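Local coordinates for GTPase activator-like protein (Chaetomium thermophilum, PDB 5HIU), which is the N-terminal helical part of a TSC2 protein, which as a whole probably acts as a GTPase activator in signalling, at residues Q426-I438 against R448-H460. Numbering follows the deposited sequence.
Sequences QLKHLILRVENLI and RDDCMKFLIRVQH
Ile438 meets Arg448 and Ile431 meets Leu455 across two helices, 426-438 and 448-459, that run roughly antiparallel, their directions 144° apart and their axes 10.0 Å apart at closest approach. The CA atoms of Val434 and Cys451 lie 6.4 Å apart, and the pairing of Ile438 with Arg448 at one end and Ile431 with Leu455 further along fits an antiparallel helical hairpin. Ile438 is a knob in a hole formed by Arg448, Cys451, Met452 and Leu455. CG1 anti to the carbonyl carbon (chi1 -65°) and an extended chi2 (163°) carry its CD1 into this hole, 3.6 Å from Met452 CE, while the side chains of Ile438 and Arg448 cross at about a right angle, CG2 of Ile438 lying against CG and CD of Arg448. The bends of Met452 at chi2 and chi3 turn its methyl back onto Ile438. One helical turn away, Val434 CG1 lies 3.7 Å from Leu455 CD1 and also touches Cys451. Leu455 divides its branches: CD1 serves Val434 and Ile438, whereas CD2 lies 3.8 Å from Ile431 CG2, as the Leu455 and Ile431 side chains slide past each other in opposite directions. Ile431 CD1 touches both the Phe454 ring, obliquely, and Val458; the Ile431 and Val458 side chains meet tip to tip. Leu430 CD2 approaches the same ring obliquely, 3.8 Å from Phe454 CZ, and Leu427 CD2 extends the apolar seam to Val458 CG1 at 3.7 Å. The seam thus joins the last two helices of this all-helical, elongated fold. Helix 383-391 borders it through Phe386, which stacks on Phe454 and touches Val434; helix 352-366 packs against the Gln426 and Leu430 side of helix 423-441.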
ATOM      1  N   GLN A 426      18.586  12.087 -23.177  1.00115.95           N
ATOM      2  CA  GLN A 426      19.214  10.864 -22.673  1.00113.47           C
ATOM      3  C   GLN A 426      20.339  10.376 -23.595  1.00111.27           C
ATOM      4  O   GLN A 426      21.366   9.895 -23.126  1.00108.62           O
ATOM      5  CB  GLN A 426      18.160   9.770 -22.440  1.00107.85           C
ATOM      6  CG  GLN A 426      17.187  10.067 -21.298  1.00104.56           C
ATOM      7  CD  GLN A 426      17.844  10.036 -19.925  1.00103.40           C
ATOM      8  OE1 GLN A 426      18.426   9.023 -19.534  1.00103.74           O
ATOM      9  NE2 GLN A 426      17.748  11.144 -19.181  1.00 99.66           N
ATOM     10  N   LEU A 427      20.155  10.520 -24.902  1.00112.18           N
ATOM     11  CA  LEU A 427      21.203  10.166 -25.857  1.00108.97           C
ATOM     12  C   LEU A 427      22.449  11.005 -25.648  1.00106.02           C
ATOM     13  O   LEU A 427      23.541  10.466 -25.544  1.00103.63           O
ATOM     14  CB  LEU A 427      20.718  10.323 -27.291  1.00113.89           C
ATOM     15  CG  LEU A 427      20.122   9.050 -27.884  1.00115.36           C
ATOM     16  CD1 LEU A 427      19.237   9.382 -29.073  1.00121.53           C
ATOM     17  CD2 LEU A 427      21.233   8.106 -28.302  1.00116.37           C
ATOM     18  N   LYS A 428      22.289  12.321 -25.574  1.00108.23           N
ATOM     19  CA  LYS A 428      23.416  13.198 -25.258  1.00109.66           C
ATOM     20  C   LYS A 428      24.094  12.772 -23.952  1.00107.89           C
ATOM     21  O   LYS A 428      25.309  12.930 -23.810  1.00112.56           O
ATOM     22  CB  LYS A 428      22.978  14.661 -25.170  1.00110.28           C
ATOM     23  N   HIS A 429      23.317  12.231 -23.010  1.00102.02           N
ATOM     24  CA  HIS A 429      23.872  11.713 -21.758  1.00 98.16           C
ATOM     25  C   HIS A 429      24.682  10.435 -21.955  1.00 91.43           C
ATOM     26  O   HIS A 429      25.768  10.298 -21.387  1.00 89.32           O
ATOM     27  CB  HIS A 429      22.767  11.475 -20.722  1.00100.30           C
ATOM     28  CG  HIS A 429      22.432  12.692 -19.924  1.00107.86           C
ATOM     29  ND1 HIS A 429      22.055  13.882 -20.510  1.00109.82           N
ATOM     30  CD2 HIS A 429      22.425  12.910 -18.588  1.00108.98           C
ATOM     31  CE1 HIS A 429      21.834  14.782 -19.569  1.00113.52           C
ATOM     32  NE2 HIS A 429      22.050  14.218 -18.395  1.00112.92           N
ATOM     33  N   LEU A 430      24.141   9.512 -22.748  1.00 85.44           N
ATOM     34  CA  LEU A 430      24.770   8.217 -23.011  1.00 82.23           C
ATOM     35  C   LEU A 430      26.003   8.338 -23.935  1.00 83.93           C
ATOM     36  O   LEU A 430      27.102   7.857 -23.627  1.00 77.44           O
ATOM     37  CB  LEU A 430      23.743   7.276 -23.637  1.00 79.63           C
ATOM     38  CG  LEU A 430      24.155   5.820 -23.836  1.00 78.83           C
ATOM     39  CD1 LEU A 430      24.600   5.175 -22.530  1.00 77.67           C
ATOM     40  CD2 LEU A 430      22.988   5.057 -24.455  1.00 79.47           C
ATOM     41  N   ILE A 431      25.812   8.982 -25.073  1.00 86.15           N
ATOM     42  CA  ILE A 431      26.930   9.272 -25.934  1.00 93.04           C
ATOM     43  C   ILE A 431      28.071   9.798 -25.073  1.00 93.28           C
ATOM     44  O   ILE A 431      29.166   9.247 -25.104  1.00 95.24           O
ATOM     45  CB  ILE A 431      26.559  10.274 -27.060  1.00 98.86           C
ATOM     46  CG1 ILE A 431      25.527   9.662 -28.036  1.00100.17           C
ATOM     47  CG2 ILE A 431      27.807  10.736 -27.804  1.00100.47           C
ATOM     48  CD1 ILE A 431      25.634   8.159 -28.217  1.00100.04           C
ATOM     49  N   LEU A 432      27.810  10.823 -24.268  1.00 93.98           N
ATOM     50  CA  LEU A 432      28.882  11.424 -23.480  1.00 96.26           C
ATOM     51  C   LEU A 432      29.561  10.380 -22.597  1.00 92.18           C
ATOM     52  O   LEU A 432      30.791  10.321 -22.534  1.00 93.66           O
ATOM     53  CB  LEU A 432      28.381  12.603 -22.631  1.00 95.65           C
ATOM     54  CG  LEU A 432      29.493  13.433 -21.960  1.00 97.52           C
ATOM     55  CD1 LEU A 432      30.379  14.133 -22.977  1.00101.71           C
ATOM     56  CD2 LEU A 432      28.924  14.453 -20.991  1.00 99.16           C
ATOM     57  N   ARG A 433      28.757   9.555 -21.937  1.00 86.63           N
ATOM     58  CA  ARG A 433      29.282   8.525 -21.038  1.00 84.06           C
ATOM     59  C   ARG A 433      30.076   7.437 -21.772  1.00 83.73           C
ATOM     60  O   ARG A 433      31.166   7.084 -21.344  1.00 83.44           O
ATOM     61  CB  ARG A 433      28.147   7.878 -20.252  1.00 78.66           C
ATOM     62  CG  ARG A 433      28.588   6.828 -19.249  1.00 79.17           C
ATOM     63  CD  ARG A 433      29.612   7.357 -18.254  1.00 82.00           C
ATOM     64  NE  ARG A 433      29.954   6.336 -17.262  1.00 84.22           N
ATOM     65  CZ  ARG A 433      30.963   6.417 -16.397  1.00 85.57           C
ATOM     66  NH1 ARG A 433      31.754   7.482 -16.372  1.00 90.64           N
ATOM     67  NH2 ARG A 433      31.181   5.422 -15.544  1.00 83.67           N
ATOM     68  N   VAL A 434      29.517   6.908 -22.860  1.00 81.90           N
ATOM     69  CA  VAL A 434      30.173   5.873 -23.646  1.00 80.10           C
ATOM     70  C   VAL A 434      31.455   6.425 -24.244  1.00 82.66           C
ATOM     71  O   VAL A 434      32.476   5.743 -24.351  1.00 80.82           O
ATOM     72  CB  VAL A 434      29.270   5.385 -24.788  1.00 81.23           C
ATOM     73  CG1 VAL A 434      30.059   4.532 -25.780  1.00 82.65           C
ATOM     74  CG2 VAL A 434      28.093   4.603 -24.229  1.00 77.46           C
ATOM     75  N   GLU A 435      31.363   7.678 -24.647  1.00 84.92           N
ATOM     76  CA  GLU A 435      32.496   8.437 -25.118  1.00 87.77           C
ATOM     77  C   GLU A 435      33.580   8.527 -24.054  1.00 87.19           C
ATOM     78  O   GLU A 435      34.750   8.307 -24.338  1.00 90.26           O
ATOM     79  CB  GLU A 435      31.993   9.816 -25.492  1.00 91.76           C
ATOM     80  CG  GLU A 435      33.004  10.767 -26.061  1.00 96.91           C
ATOM     81  CD  GLU A 435      32.322  11.992 -26.631  1.00100.23           C
ATOM     82  OE1 GLU A 435      31.510  11.834 -27.568  1.00102.15           O
ATOM     83  OE2 GLU A 435      32.587  13.102 -26.132  1.00102.91           O
ATOM     84  N   ASN A 436      33.183   8.839 -22.830  1.00 88.21           N
ATOM     85  CA  ASN A 436      34.123   8.924 -21.712  1.00 89.96           C
ATOM     86  C   ASN A 436      34.758   7.600 -21.354  1.00 87.38           C
ATOM     87  O   ASN A 436      35.920   7.567 -20.953  1.00 92.31           O
ATOM     88  CB  ASN A 436      33.443   9.469 -20.449  1.00 90.86           C
ATOM     89  CG  ASN A 436      33.318  10.977 -20.444  1.00 95.43           C
ATOM     90  OD1 ASN A 436      32.252  11.512 -20.146  1.00 98.53           O
ATOM     91  ND2 ASN A 436      34.408  11.671 -20.748  1.00 99.91           N
ATOM     92  N   LEU A 437      33.987   6.520 -21.454  1.00 82.69           N
ATOM     93  CA  LEU A 437      34.481   5.202 -21.085  1.00 81.31           C
ATOM     94  C   LEU A 437      35.606   4.790 -22.015  1.00 84.73           C
ATOM     95  O   LEU A 437      36.630   4.282 -21.569  1.00 88.79           O
ATOM     96  CB  LEU A 437      33.368   4.174 -21.132  1.00 78.52           C
ATOM     97  CG  LEU A 437      32.411   4.241 -19.941  1.00 77.38           C
ATOM     98  CD1 LEU A 437      31.133   3.515 -20.301  1.00 78.30           C
ATOM     99  CD2 LEU A 437      32.990   3.637 -18.671  1.00 76.97           C
ATOM    100  N   ILE A 438      35.420   5.044 -23.302  1.00 83.97           N
ATOM    101  CA  ILE A 438      36.445   4.776 -24.279  1.00 85.45           C
ATOM    102  C   ILE A 438      37.682   5.582 -23.940  1.00 88.62           C
ATOM    103  O   ILE A 438      38.784   5.049 -23.875  1.00 89.80           O
ATOM    104  CB  ILE A 438      35.996   5.172 -25.696  1.00 88.67           C
ATOM    105  CG1 ILE A 438      34.831   4.286 -26.141  1.00 88.19           C
ATOM    106  CG2 ILE A 438      37.159   5.061 -26.687  1.00 88.96           C
ATOM    107  CD1 ILE A 438      34.065   4.845 -27.314  1.00 90.24           C
ATOM    108  N   ARG A 448      35.246  -1.976 -25.884  1.00 92.75           N
ATOM    109  CA  ARG A 448      35.484  -0.752 -26.633  1.00 98.08           C
ATOM    110  C   ARG A 448      35.030  -0.783 -28.098  1.00 98.74           C
ATOM    111  O   ARG A 448      34.590   0.239 -28.624  1.00 99.77           O
ATOM    112  CB  ARG A 448      36.970  -0.408 -26.571  1.00104.62           C
ATOM    113  CG  ARG A 448      37.344   0.926 -27.193  1.00109.58           C
ATOM    114  CD  ARG A 448      38.812   1.261 -26.953  1.00116.05           C
ATOM    115  NE  ARG A 448      39.699   0.246 -27.524  1.00124.20           N
ATOM    116  CZ  ARG A 448      41.008   0.393 -27.719  1.00128.29           C
ATOM    117  NH1 ARG A 448      41.631   1.528 -27.413  1.00129.28           N
ATOM    118  NH2 ARG A 448      41.696  -0.616 -28.244  1.00128.85           N
ATOM    119  N   ASP A 449      35.152  -1.928 -28.765  1.00101.20           N
ATOM    120  CA  ASP A 449      34.757  -2.017 -30.181  1.00103.83           C
ATOM    121  C   ASP A 449      33.233  -1.964 -30.306  1.00101.34           C
ATOM    122  O   ASP A 449      32.709  -1.367 -31.251  1.00104.79           O
ATOM    123  CB  ASP A 449      35.326  -3.270 -30.862  1.00103.37           C
ATOM    124  N   ASP A 450      32.528  -2.582 -29.355  1.00 96.33           N
ATOM    125  CA  ASP A 450      31.064  -2.437 -29.264  1.00 91.37           C
ATOM    126  C   ASP A 450      30.692  -0.986 -28.934  1.00 88.41           C
ATOM    127  O   ASP A 450      29.756  -0.431 -29.525  1.00 87.56           O
ATOM    128  CB  ASP A 450      30.458  -3.411 -28.242  1.00 87.00           C
ATOM    129  CG  ASP A 450      30.126  -4.782 -28.851  1.00 90.63           C
ATOM    130  OD1 ASP A 450      30.269  -4.948 -30.091  1.00 87.05           O
ATOM    131  OD2 ASP A 450      29.701  -5.689 -28.083  1.00 88.50           O
ATOM    132  N   CYS A 451      31.437  -0.370 -28.013  1.00 85.42           N
ATOM    133  CA  CYS A 451      31.266   1.051 -27.726  1.00 84.49           C
ATOM    134  C   CYS A 451      31.342   1.846 -29.015  1.00 88.74           C
ATOM    135  O   CYS A 451      30.464   2.647 -29.341  1.00 87.81           O
ATOM    136  CB  CYS A 451      32.333   1.561 -26.760  1.00 82.13           C
ATOM    137  SG  CYS A 451      31.994   1.258 -25.019  1.00 80.77           S
ATOM    138  N   MET A 452      32.400   1.592 -29.763  1.00 95.36           N
ATOM    139  CA  MET A 452      32.684   2.366 -30.957  1.00 99.22           C
ATOM    140  C   MET A 452      31.643   2.197 -32.052  1.00101.81           C
ATOM    141  O   MET A 452      31.224   3.182 -32.659  1.00104.80           O
ATOM    142  CB  MET A 452      34.069   2.007 -31.464  1.00103.45           C
ATOM    143  CG  MET A 452      35.158   2.808 -30.774  1.00105.72           C
ATOM    144  SD  MET A 452      35.543   4.310 -31.706  1.00113.29           S
ATOM    145  CE  MET A 452      35.827   5.487 -30.396  1.00113.98           C
ATOM    146  N   LYS A 453      31.223   0.962 -32.303  1.00104.36           N
ATOM    147  CA  LYS A 453      30.194   0.709 -33.307  1.00109.48           C
ATOM    148  C   LYS A 453      28.909   1.460 -32.962  1.00110.32           C
ATOM    149  O   LYS A 453      28.279   2.066 -33.840  1.00111.48           O
ATOM    150  CB  LYS A 453      29.925  -0.786 -33.434  1.00112.79           C
ATOM    151  CG  LYS A 453      31.062  -1.531 -34.108  1.00121.79           C
ATOM    152  CD  LYS A 453      30.841  -3.031 -34.075  1.00127.90           C
ATOM    153  CE  LYS A 453      32.071  -3.786 -34.559  1.00132.63           C
ATOM    154  NZ  LYS A 453      31.874  -5.262 -34.485  1.00135.58           N
ATOM    155  N   PHE A 454      28.547   1.437 -31.678  1.00105.81           N
ATOM    156  CA  PHE A 454      27.369   2.152 -31.197  1.00104.51           C
ATOM    157  C   PHE A 454      27.422   3.658 -31.501  1.00105.72           C
ATOM    158  O   PHE A 454      26.452   4.217 -32.011  1.00108.02           O
ATOM    159  CB  PHE A 454      27.139   1.912 -29.693  1.00100.03           C
ATOM    160  CG  PHE A 454      26.220   2.920 -29.063  1.00 97.05           C
ATOM    161  CD1 PHE A 454      24.849   2.826 -29.222  1.00 98.82           C
ATOM    162  CD2 PHE A 454      26.730   3.990 -28.348  1.00 96.96           C
ATOM    163  CE1 PHE A 454      24.003   3.768 -28.664  1.00 95.78           C
ATOM    164  CE2 PHE A 454      25.890   4.934 -27.787  1.00 94.88           C
ATOM    165  CZ  PHE A 454      24.528   4.825 -27.947  1.00 93.67           C
ATOM    166  N   LEU A 455      28.539   4.315 -31.190  1.00103.76           N
ATOM    167  CA  LEU A 455      28.670   5.755 -31.455  1.00107.93           C
ATOM    168  C   LEU A 455      28.558   6.091 -32.948  1.00115.32           C
ATOM    169  O   LEU A 455      28.055   7.157 -33.314  1.00119.91           O
ATOM    170  CB  LEU A 455      29.995   6.292 -30.918  1.00110.31           C
ATOM    171  CG  LEU A 455      30.131   6.430 -29.397  1.00112.01           C
ATOM    172  CD1 LEU A 455      31.463   5.868 -28.934  1.00110.93           C
ATOM    173  CD2 LEU A 455      29.977   7.874 -28.935  1.00114.66           C
ATOM    174  N   ILE A 456      29.030   5.192 -33.808  1.00113.73           N
ATOM    175  CA  ILE A 456      28.906   5.394 -35.245  1.00119.68           C
ATOM    176  C   ILE A 456      27.436   5.358 -35.657  1.00121.95           C
ATOM    177  O   ILE A 456      27.020   6.154 -36.496  1.00130.06           O
ATOM    178  CB  ILE A 456      29.729   4.362 -36.052  1.00120.82           C
ATOM    179  CG1 ILE A 456      31.233   4.619 -35.870  1.00118.28           C
ATOM    180  CG2 ILE A 456      29.371   4.422 -37.529  1.00123.93           C
ATOM    181  CD1 ILE A 456      32.121   3.456 -36.270  1.00117.00           C
ATOM    182  N   ARG A 457      26.655   4.446 -35.074  1.00119.55           N
ATOM    183  CA  ARG A 457      25.204   4.390 -35.340  1.00121.95           C
ATOM    184  C   ARG A 457      24.515   5.705 -34.968  1.00119.75           C
ATOM    185  O   ARG A 457      23.651   6.196 -35.693  1.00122.71           O
ATOM    186  CB  ARG A 457      24.524   3.269 -34.546  1.00120.89           C
ATOM    187  CG  ARG A 457      24.968   1.850 -34.868  1.00128.06           C
ATOM    188  CD  ARG A 457      24.529   0.890 -33.763  1.00134.38           C
ATOM    189  NE  ARG A 457      25.288  -0.365 -33.762  1.00142.33           N
ATOM    190  CZ  ARG A 457      25.290  -1.265 -32.772  1.00143.20           C
ATOM    191  NH1 ARG A 457      24.571  -1.082 -31.663  1.00130.44           N
ATOM    192  NH2 ARG A 457      26.024  -2.366 -32.895  1.00149.07           N
ATOM    193  N   VAL A 458      24.913   6.264 -33.832  1.00114.94           N
ATOM    194  CA  VAL A 458      24.167   7.340 -33.188  1.00114.03           C
ATOM    195  C   VAL A 458      24.574   8.733 -33.659  1.00118.26           C
ATOM    196  O   VAL A 458      23.727   9.613 -33.757  1.00117.65           O
ATOM    197  CB  VAL A 458      24.274   7.218 -31.650  1.00106.80           C
ATOM    198  CG1 VAL A 458      23.744   8.462 -30.955  1.00105.41           C
ATOM    199  CG2 VAL A 458      23.528   5.977 -31.178  1.00104.66           C
ATOM    200  N   GLN A 459      25.856   8.954 -33.927  1.00126.96           N
ATOM    201  CA  GLN A 459      26.249  10.186 -34.617  1.00145.52           C
ATOM    202  C   GLN A 459      25.326  10.367 -35.817  1.00149.44           C
ATOM    203  O   GLN A 459      24.630  11.380 -35.945  1.00147.35           O
ATOM    204  CB  GLN A 459      27.686  10.115 -35.141  1.00155.79           C
ATOM    205  CG  GLN A 459      28.781  10.314 -34.113  1.00160.57           C
ATOM    206  CD  GLN A 459      30.144  10.510 -34.766  1.00169.63           C
ATOM    207  OE1 GLN A 459      30.337  10.240 -35.961  1.00164.53           O
ATOM    208  NE2 GLN A 459      31.096  10.992 -33.985  1.00173.73           N
ATOM    209  N   HIS A 460      25.339   9.355 -36.683  1.00151.33           N
ATOM    210  CA  HIS A 460      24.499   9.309 -37.867  1.00155.51           C
ATOM    211  C   HIS A 460      23.189   8.591 -37.542  1.00151.27           C
ATOM    212  O   HIS A 460      22.570   8.839 -36.503  1.00137.73           O
ATOM    213  CB  HIS A 460      25.237   8.591 -38.993  1.00158.25           C
ATOM    214  CG  HIS A 460      26.565   9.198 -39.322  1.00165.74           C
ATOM    215  ND1 HIS A 460      26.693  10.318 -40.114  1.00174.99           N
ATOM    216  CD2 HIS A 460      27.823   8.842 -38.966  1.00164.33           C
ATOM    217  CE1 HIS A 460      27.973  10.624 -40.239  1.00176.79           C
ATOM    218  NE2 HIS A 460      28.679   9.745 -39.550  1.00172.33           N
TER